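PDB 1O8P: putatuve endo-xylanase, which probably binds xylan and cellulose chains through this family 6 carbohydrate-binding module, a beta-sandwich attached to a xylan-degrading enzyme. Local coordinates for residues I29-Q43 / S52-K66. Numbering follows the deposited sequence.
Sequences IQAEDYDSSYGPNLQ and SAIGYIENGYSTTYK. With CA (calcium ion), chain B.
Calcium ties Glu32 to Ser52. The Glu32 carboxylate straddles the ion with both oxygens, OE1 at 2.6 Å and OE2 more loosely, while the Ser52 backbone O binds from the other segment. Gln30 OE1, a water that also accepts from Ser52 N, and Asp142 of strand 140-147 add further ligands. Strand 36-38 pairs antiparallel with strand 62-66: Tyr38 and Ser62 exchange two backbone bonds, Thr64 N donates to Ser36 O, and Asp35 N reaches Thr64 O at 2.8 Å. Asp35 and Ser36 thus face Thr64 together in a classic beta bulge, and Asp35 OD2 accepts from Lys66 N on its anti side while also forming a salt bridge with Arg23. A second, separate ladder joins Gln43 to Gly55.

Two tyrosine hydroxyls fasten two type I turns, Gln30-Asp33 and Gly39-Leu42. Tyr65 OH donates to a lone pair of Ala31 O, in the carbonyl plane, at 2.6 Å; Thr63 OG1 in turn donates to Tyr65 OH at 3.1 Å, so this hydroxyl both donates and accepts, which should hold its O-H direction. Tyr61 OH accepts from Asn41 N in the second turn. Gly39 CA sits almost on the normal of the Tyr61 ring, 3.4 Å from its centroid, a CH-pi contact, and Glu58 N lies over the opposite face. Tyr34 CB lies over a face of the Tyr65 ring too, but further off centre (28° from the normal, 4.1 Å from the centroid).

Between the ladders, Leu42 CD1 touches Ile57 CG1 and Tyr61 CD2. Ile54, with CG1 wedged between its backbone N and carbonyl carbon (chi1 59°), turns CG2 against Glu32 CA (3.5 Å) and the edge of Tyr34. Metal ligation, hydroxyl bonds of two buried tyrosines and aromatic packing together therefore tie the turns to the neighbouring strands and to one another, consistent with a structural calcium.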
loop_
_atom_site.group_PDB
_atom_site.type_symbol
_atom_site.label_atom_id
_atom_site.label_comp_id
_atom_site.label_asym_id
_atom_site.label_seq_id
_atom_site.Cartn_x
_atom_site.Cartn_y
_atom_site.Cartn_z
ATOM N N ILE A 29 2.595 7.779 -0.150
ATOM C CA ILE A 29 2.509 7.318 1.231
ATOM C C ILE A 29 3.565 6.264 1.428
ATOM O O ILE A 29 3.515 5.209 0.777
ATOM C CB ILE A 29 1.089 6.775 1.565
ATOM C CG1 ILE A 29 0.014 7.813 1.215
ATOM C CG2 ILE A 29 1.019 6.390 3.067
ATOM C CD1 ILE A 29 -1.326 7.229 0.839
ATOM N N GLN A 30 4.511 6.535 2.333
ATOM C CA GLN A 30 5.616 5.615 2.547
ATOM C C GLN A 30 5.009 4.431 3.262
ATOM O O GLN A 30 4.348 4.604 4.277
ATOM C CB GLN A 30 6.782 6.277 3.324
ATOM C CG GLN A 30 7.450 7.454 2.577
ATOM C CD GLN A 30 7.993 7.045 1.194
ATOM O OE1 GLN A 30 8.404 5.885 0.994
ATOM N NE2 GLN A 30 7.976 7.972 0.239
ATOM N N ALA A 31 5.197 3.232 2.720
ATOM C CA ALA A 31 4.505 2.064 3.239
ATOM C C ALA A 31 4.984 1.721 4.661
ATOM O O ALA A 31 4.236 1.102 5.460
ATOM C CB ALA A 31 4.684 0.888 2.286
ATOM N N GLU A 32 6.228 2.089 4.973
ATOM C CA GLU A 32 6.730 1.945 6.343
ATOM C C GLU A 32 6.043 2.921 7.342
ATOM O O GLU A 32 6.209 2.780 8.541
ATOM C CB GLU A 32 8.276 2.070 6.411
ATOM C CG GLU A 32 8.852 3.455 6.132
ATOM C CD GLU A 32 9.011 3.740 4.649
ATOM O OE1 GLU A 32 8.307 3.117 3.819
ATOM O OE2 GLU A 32 9.827 4.611 4.292
ATOM N N ASP A 33 5.265 3.886 6.854
ATOM C CA ASP A 33 4.602 4.822 7.784
ATOM C C ASP A 33 3.178 4.364 8.135
ATOM O O ASP A 33 2.227 5.135 8.023
ATOM C CB ASP A 33 4.550 6.229 7.199
ATOM C CG ASP A 33 5.923 6.866 7.034
ATOM O OD1 ASP A 33 6.922 6.455 7.651
ATOM O OD2 ASP A 33 6.083 7.848 6.289
ATOM N N TYR A 34 3.036 3.102 8.522
ATOM C CA TYR A 34 1.755 2.573 8.927
ATOM C C TYR A 34 1.480 2.902 10.404
ATOM O O TYR A 34 2.410 3.026 11.221
ATOM C CB TYR A 34 1.680 1.059 8.666
ATOM C CG TYR A 34 2.799 0.267 9.308
ATOM C CD1 TYR A 34 2.724 -0.122 10.641
ATOM C CD2 TYR A 34 3.927 -0.096 8.579
ATOM C CE1 TYR A 34 3.743 -0.853 11.230
ATOM C CE2 TYR A 34 4.969 -0.829 9.157
ATOM C CZ TYR A 34 4.866 -1.208 10.480
ATOM O OH TYR A 34 5.895 -1.931 11.061
ATOM N N ASP A 35 0.202 3.065 10.731
ATOM C CA ASP A 35 -0.205 3.404 12.086
ATOM C C ASP A 35 -0.480 2.147 12.865
ATOM O O ASP A 35 -0.452 2.157 14.065
ATOM C CB ASP A 35 -1.449 4.258 12.027
ATOM C CG ASP A 35 -1.204 5.541 11.296
ATOM O OD1 ASP A 35 -0.592 6.425 11.915
ATOM O OD2 ASP A 35 -1.532 5.750 10.101
ATOM N N SER A 36 -0.709 1.051 12.147
ATOM C CA SER A 36 -1.141 -0.209 12.721
ATOM C C SER A 36 -0.801 -1.345 11.723
ATOM O O SER A 36 -0.662 -1.111 10.524
ATOM C CB SER A 36 -2.647 -0.122 12.925
ATOM O OG SER A 36 -3.173 -1.395 13.173
ATOM N N SER A 37 -0.600 -2.558 12.206
ATOM C CA SER A 37 -0.283 -3.665 11.287
ATOM C C SER A 37 -0.663 -5.009 11.889
ATOM O O SER A 37 -0.780 -5.130 13.128
ATOM C CB SER A 37 1.173 -3.658 10.855
ATOM O OG SER A 37 2.018 -4.042 11.911
ATOM N N TYR A 38 -0.945 -5.979 11.017
ATOM C CA TYR A 38 -1.048 -7.349 11.423
ATOM C C TYR A 38 0.033 -8.163 10.738
ATOM O O TYR A 38 0.115 -8.190 9.540
ATOM C CB TYR A 38 -2.431 -7.964 11.098
ATOM C CG TYR A 38 -2.357 -9.465 11.335
ATOM C CD1 TYR A 38 -2.479 -9.982 12.631
ATOM C CD2 TYR A 38 -2.032 -10.365 10.288
ATOM C CE1 TYR A 38 -2.349 -11.343 12.854
ATOM C CE2 TYR A 38 -1.898 -11.723 10.513
ATOM C CZ TYR A 38 -2.076 -12.200 11.792
ATOM O OH TYR A 38 -1.933 -13.512 12.068
ATOM N N GLY A 39 0.845 -8.873 11.495
ATOM C CA GLY A 39 1.746 -9.829 10.895
ATOM C C GLY A 39 3.026 -9.850 11.681
ATOM O O GLY A 39 3.828 -8.899 11.597
ATOM N N PRO A 40 3.195 -10.929 12.453
ATOM C CA PRO A 40 4.275 -11.068 13.448
ATOM C C PRO A 40 5.655 -10.757 12.905
ATOM O O PRO A 40 6.438 -10.139 13.639
ATOM C CB PRO A 40 4.213 -12.558 13.862
ATOM C CG PRO A 40 3.294 -13.235 12.822
ATOM C CD PRO A 40 2.300 -12.104 12.438
ATOM N N ASN A 41 5.923 -11.141 11.648
ATOM C CA ASN A 41 7.243 -11.024 11.030
ATOM C C ASN A 41 7.530 -9.714 10.326
ATOM O O ASN A 41 8.670 -9.486 9.932
ATOM C CB ASN A 41 7.433 -12.128 9.994
ATOM C CG ASN A 41 7.500 -13.526 10.616
ATOM O OD1 ASN A 41 7.518 -13.671 11.835
ATOM N ND2 ASN A 41 7.550 -14.549 9.772
ATOM N N LEU A 42 6.506 -8.879 10.133
ATOM C CA LEU A 42 6.600 -7.719 9.264
ATOM C C LEU A 42 7.767 -6.869 9.712
ATOM O O LEU A 42 7.942 -6.665 10.900
ATOM C CB LEU A 42 5.304 -6.890 9.280
ATOM C CG LEU A 42 5.037 -6.053 8.013
ATOM C CD1 LEU A 42 3.564 -6.037 7.617
ATOM C CD2 LEU A 42 5.499 -4.639 8.276
ATOM N N GLN A 43 8.545 -6.371 8.755
ATOM C CA GLN A 43 9.744 -5.546 9.070
ATOM C C GLN A 43 9.963 -4.426 8.092
ATOM O O GLN A 43 9.487 -4.506 6.975
ATOM C CB GLN A 43 10.990 -6.423 9.032
ATOM C CG GLN A 43 11.494 -6.723 10.390
ATOM C CD GLN A 43 12.368 -7.911 10.347
ATOM O OE1 GLN A 43 13.464 -7.863 9.752
ATOM N NE2 GLN A 43 11.903 -9.003 10.940
ATOM N N SER A 52 13.260 3.217 2.517
ATOM C CA SER A 52 12.885 1.985 3.216
ATOM C C SER A 52 11.666 1.341 2.588
ATOM O O SER A 52 10.911 2.004 1.885
ATOM C CB SER A 52 12.570 2.254 4.698
ATOM O OG SER A 52 13.643 2.857 5.379
ATOM N N ALA A 53 11.460 0.054 2.860
ATOM C CA ALA A 53 10.303 -0.632 2.344
ATOM C C ALA A 53 9.848 -1.612 3.404
ATOM O O ALA A 53 10.625 -2.065 4.224
ATOM C CB ALA A 53 10.632 -1.338 1.034
ATOM N N ILE A 54 8.567 -1.885 3.455
ATOM C CA ILE A 54 8.132 -3.003 4.281
ATOM C C ILE A 54 8.394 -4.333 3.533
ATOM O O ILE A 54 8.348 -4.380 2.301
ATOM C CB ILE A 54 6.679 -2.802 4.743
ATOM C CG1 ILE A 54 5.721 -2.672 3.523
ATOM C CG2 ILE A 54 6.618 -1.537 5.684
ATOM C CD1 ILE A 54 4.236 -2.543 3.845
ATOM N N GLY A 55 8.658 -5.393 4.307
ATOM C CA GLY A 55 8.922 -6.741 3.812
ATOM C C GLY A 55 8.671 -7.781 4.925
ATOM O O GLY A 55 8.097 -7.416 5.961
ATOM N N TYR A 56 9.144 -9.034 4.722
ATOM C CA TYR A 56 8.849 -10.225 5.542
ATOM C C TYR A 56 7.344 -10.346 5.681
ATOM O O TYR A 56 6.817 -10.694 6.743
ATOM C CB TYR A 56 9.559 -10.252 6.915
ATOM C CG TYR A 56 11.050 -10.601 6.952
ATOM C CD1 TYR A 56 11.807 -10.786 5.780
ATOM C CD2 TYR A 56 11.714 -10.703 8.173
ATOM C CE1 TYR A 56 13.190 -11.080 5.832
ATOM C CE2 TYR A 56 13.071 -10.985 8.252
ATOM C CZ TYR A 56 13.828 -11.177 7.084
ATOM O OH TYR A 56 15.197 -11.443 7.182
ATOM N N ILE A 57 6.646 -10.044 4.583
ATOM C CA ILE A 57 5.176 -10.103 4.499
ATOM C C ILE A 57 4.701 -11.503 4.094
ATOM O O ILE A 57 5.358 -12.191 3.320
ATOM C CB ILE A 57 4.644 -8.985 3.545
ATOM C CG1 ILE A 57 4.594 -7.625 4.278
ATOM C CG2 ILE A 57 3.301 -9.354 2.883
ATOM C CD1 ILE A 57 4.517 -6.446 3.333
ATOM N N GLU A 58 3.579 -11.922 4.659
ATOM C CA GLU A 58 2.964 -13.200 4.337
ATOM C C GLU A 58 1.489 -13.022 4.004
ATOM O O GLU A 58 0.906 -11.986 4.301
ATOM C CB GLU A 58 3.091 -14.144 5.542
ATOM C CG GLU A 58 4.521 -14.536 5.911
ATOM C CD GLU A 58 5.293 -15.313 4.835
ATOM O OE1 GLU A 58 4.704 -15.877 3.869
ATOM O OE2 GLU A 58 6.539 -15.387 4.965
ATOM N N ASN A 59 0.884 -14.045 3.392
ATOM C CA ASN A 59 -0.577 -14.141 3.272
ATOM C C ASN A 59 -1.306 -13.806 4.587
ATOM O O ASN A 59 -0.996 -14.369 5.648
ATOM C CB ASN A 59 -0.988 -15.556 2.792
ATOM C CG ASN A 59 -2.456 -15.656 2.531
ATOM O OD1 ASN A 59 -3.034 -14.702 2.069
ATOM N ND2 ASN A 59 -3.079 -16.792 2.849
ATOM N N GLY A 60 -2.276 -12.899 4.505
ATOM C CA GLY A 60 -3.070 -12.457 5.625
ATOM C C GLY A 60 -2.519 -11.243 6.358
ATOM O O GLY A 60 -3.229 -10.656 7.197
ATOM N N TYR A 61 -1.270 -10.861 6.075
ATOM C CA TYR A 61 -0.704 -9.605 6.660
ATOM C C TYR A 61 -1.398 -8.353 6.132
ATOM O O TYR A 61 -2.041 -8.384 5.088
ATOM C CB TYR A 61 0.777 -9.452 6.359
ATOM C CG TYR A 61 1.705 -10.309 7.169
ATOM C CD1 TYR A 61 1.301 -11.553 7.674
ATOM C CD2 TYR A 61 3.019 -9.877 7.406
ATOM C CE1 TYR A 61 2.182 -12.351 8.425
ATOM C CE2 TYR A 61 3.914 -10.634 8.166
ATOM C CZ TYR A 61 3.495 -11.868 8.667
ATOM O OH TYR A 61 4.399 -12.610 9.356
ATOM N N SER A 62 -1.263 -7.250 6.861
ATOM C CA SER A 62 -1.971 -6.043 6.538
ATOM C C SER A 62 -1.302 -4.851 7.219
ATOM O O SER A 62 -0.648 -5.005 8.262
ATOM C CB SER A 62 -3.463 -6.143 6.947
ATOM O OG SER A 62 -3.616 -6.058 8.359
ATOM N N THR A 63 -1.417 -3.681 6.584
ATOM C CA THR A 63 -0.949 -2.434 7.162
ATOM C C THR A 63 -2.052 -1.430 7.023
ATOM O O THR A 63 -2.797 -1.435 6.041
ATOM C CB THR A 63 0.378 -1.933 6.534
ATOM O OG1 THR A 63 0.419 -2.293 5.167
ATOM C CG2 THR A 63 1.569 -2.660 7.088
ATOM N N THR A 64 -2.166 -0.574 8.032
ATOM C CA THR A 64 -3.218 0.393 8.087
ATOM C C THR A 64 -2.597 1.767 8.137
ATOM O O THR A 64 -1.658 1.992 8.903
ATOM C CB THR A 64 -4.055 0.159 9.344
ATOM O OG1 THR A 64 -4.732 -1.096 9.239
ATOM C CG2 THR A 64 -5.187 1.247 9.520
ATOM N N TYR A 65 -3.168 2.672 7.347
ATOM C CA TYR A 65 -2.727 4.050 7.180
ATOM C C TYR A 65 -3.931 4.931 7.403
ATOM O O TYR A 65 -4.811 5.056 6.543
ATOM C CB TYR A 65 -2.152 4.266 5.753
ATOM C CG TYR A 65 -1.080 3.267 5.451
ATOM C CD1 TYR A 65 -1.408 1.964 5.026
ATOM C CD2 TYR A 65 0.265 3.596 5.612
ATOM C CE1 TYR A 65 -0.428 1.039 4.762
ATOM C CE2 TYR A 65 1.258 2.666 5.348
ATOM C CZ TYR A 65 0.900 1.387 4.925
ATOM O OH TYR A 65 1.866 0.436 4.694
ATOM N N LYS A 66 -3.952 5.562 8.573
ATOM C CA LYS A 66 -5.081 6.354 9.017
ATOM C C LYS A 66 -5.058 7.741 8.438
ATOM O O LYS A 66 -4.017 8.237 8.074
ATOM C CB LYS A 66 -5.071 6.418 10.557
ATOM C CG LYS A 66 -5.452 5.108 11.223
ATOM C CD LYS A 66 -5.538 5.295 12.738
ATOM C CE LYS A 66 -6.983 5.134 13.248
ATOM N NZ LYS A 66 -7.948 6.263 12.852
HETATM CA CA CA B . 9.394 3.769 1.567
HETATM O O HOH W 1 11.274 5.258 2.098
#